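Long-range contact in probable arabinosyltransferase B (Mycobacterium tuberculosis H37Rv, PDB 7BVF), which polymerises arabinose into the arabinan of cell-wall arabinogalactan as a membrane-embedded arabinosyltransferase: residues G156-F161 and P171-F176. Numbering follows the deposited sequence.
Sequences GTFANF and PLRSGF
R173 lies across F158 where two irregular, roughly antiparallel limbs of a loop, G156-F161 and P171-F176, run beside each other in the concanavalin-like domain of this emb-family arabinosyltransferase. The limbs belong to the long connection between helix 137-140 and strand 202-214, and nine residues without helix or strand join them. Their end-to-end directions differ by 150°, yet neither limb is a regular strand. The sole hydrogen bond between them is weak, F161 N to L172 O at 3.0 Å. L172 O also receives a CA-H...O contact from N160 CA at 3.5 Å.

R173, whose CG stands anti to the backbone N (chi1 -152°) and whose chain is extended from CG to NE, runs past N160 and carries its guanidinium onto one face of the phenyl ring of F158, the two planes inclined by 38°. NH1 sits above the ring but displaced toward its rim, while F158 CB lies over the centre of the guanidinium, so the two flat groups overlap only partly. On the ring's other face lies the backbone of G156, and G175 meets its edge. Farther along, the CB atoms of A159 and S174 touch at 3.9 Å. Both residues also reach strand 131-136: I132 touches the side chains of T157 and A159, L133 and V135 meet F161, and S174 OG is hydrogen-bonded to I132 O.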
# COMPACT_ATOMS: atom_id res chain seq x y z
N GLY A 156 -9.12 -36.12 -20.63
CA GLY A 156 -9.40 -36.43 -22.02
C GLY A 156 -10.43 -35.53 -22.67
O GLY A 156 -11.48 -35.27 -22.08
N THR A 157 -10.13 -35.04 -23.87
CA THR A 157 -11.07 -34.21 -24.62
C THR A 157 -11.02 -34.57 -26.10
O THR A 157 -10.94 -33.71 -26.98
CB THR A 157 -10.79 -32.73 -24.39
OG1 THR A 157 -10.40 -32.53 -23.03
CG2 THR A 157 -12.04 -31.92 -24.64
N PHE A 158 -11.05 -35.87 -26.41
CA PHE A 158 -10.81 -36.34 -27.77
C PHE A 158 -12.07 -36.21 -28.63
O PHE A 158 -13.18 -36.04 -28.13
CB PHE A 158 -10.31 -37.78 -27.72
CG PHE A 158 -9.38 -38.03 -26.57
CD1 PHE A 158 -8.16 -37.38 -26.50
CD2 PHE A 158 -9.72 -38.90 -25.55
CE1 PHE A 158 -7.30 -37.59 -25.45
CE2 PHE A 158 -8.86 -39.12 -24.50
CZ PHE A 158 -7.65 -38.46 -24.45
N ALA A 159 -11.88 -36.29 -29.96
CA ALA A 159 -12.92 -35.92 -30.91
C ALA A 159 -13.28 -36.97 -31.96
O ALA A 159 -14.35 -36.85 -32.55
CB ALA A 159 -12.53 -34.64 -31.65
N ASN A 160 -12.40 -37.93 -32.26
CA ASN A 160 -12.78 -39.21 -32.86
C ASN A 160 -13.84 -39.17 -33.96
O ASN A 160 -14.94 -39.71 -33.77
CB ASN A 160 -13.26 -40.17 -31.76
CG ASN A 160 -13.39 -41.60 -32.25
OD1 ASN A 160 -12.93 -41.94 -33.33
ND2 ASN A 160 -14.04 -42.44 -31.45
N PHE A 161 -13.57 -38.54 -35.10
CA PHE A 161 -14.49 -38.67 -36.24
C PHE A 161 -14.49 -40.12 -36.70
O PHE A 161 -13.51 -40.59 -37.29
CB PHE A 161 -14.10 -37.76 -37.40
CG PHE A 161 -14.26 -36.28 -37.13
CD1 PHE A 161 -14.56 -35.80 -35.87
CD2 PHE A 161 -14.13 -35.38 -38.17
CE1 PHE A 161 -14.69 -34.44 -35.66
CE2 PHE A 161 -14.28 -34.03 -37.95
CZ PHE A 161 -14.55 -33.56 -36.70
N PRO A 171 -7.70 -43.33 -37.38
CA PRO A 171 -9.11 -42.99 -37.60
C PRO A 171 -9.49 -41.58 -37.13
O PRO A 171 -10.54 -41.38 -36.52
CB PRO A 171 -9.84 -44.06 -36.80
CG PRO A 171 -8.91 -44.40 -35.70
CD PRO A 171 -7.52 -44.27 -36.26
N LEU A 172 -8.64 -40.60 -37.44
CA LEU A 172 -8.90 -39.18 -37.17
C LEU A 172 -9.41 -38.95 -35.75
O LEU A 172 -10.55 -38.56 -35.52
CB LEU A 172 -9.88 -38.59 -38.19
CG LEU A 172 -9.32 -38.31 -39.58
CD1 LEU A 172 -10.42 -37.82 -40.50
CD2 LEU A 172 -8.21 -37.29 -39.49
N ARG A 173 -8.53 -39.21 -34.80
CA ARG A 173 -8.79 -38.87 -33.41
C ARG A 173 -8.04 -37.59 -33.04
O ARG A 173 -7.16 -37.13 -33.77
CB ARG A 173 -8.38 -40.01 -32.48
CG ARG A 173 -9.18 -40.07 -31.19
CD ARG A 173 -9.10 -41.43 -30.56
NE ARG A 173 -10.03 -41.56 -29.44
CZ ARG A 173 -9.71 -41.34 -28.17
NH1 ARG A 173 -8.48 -40.97 -27.85
NH2 ARG A 173 -10.62 -41.49 -27.22
N SER A 174 -8.41 -37.02 -31.90
CA SER A 174 -7.74 -35.84 -31.38
C SER A 174 -7.24 -36.10 -29.97
O SER A 174 -7.28 -37.23 -29.47
CB SER A 174 -8.67 -34.63 -31.39
OG SER A 174 -8.19 -33.68 -30.46
N GLY A 175 -6.76 -35.04 -29.32
CA GLY A 175 -6.06 -35.21 -28.07
C GLY A 175 -6.30 -34.13 -27.04
O GLY A 175 -7.45 -33.78 -26.76
N PHE A 176 -5.21 -33.59 -26.49
CA PHE A 176 -5.24 -32.67 -25.36
C PHE A 176 -5.87 -33.34 -24.15
O PHE A 176 -7.01 -33.02 -23.78
CB PHE A 176 -5.97 -31.38 -25.73
CG PHE A 176 -5.39 -30.69 -26.92
CD1 PHE A 176 -4.02 -30.61 -27.09
CD2 PHE A 176 -6.21 -30.14 -27.89
CE1 PHE A 176 -3.48 -29.98 -28.19
CE2 PHE A 176 -5.68 -29.50 -28.99
CZ PHE A 176 -4.31 -29.42 -29.14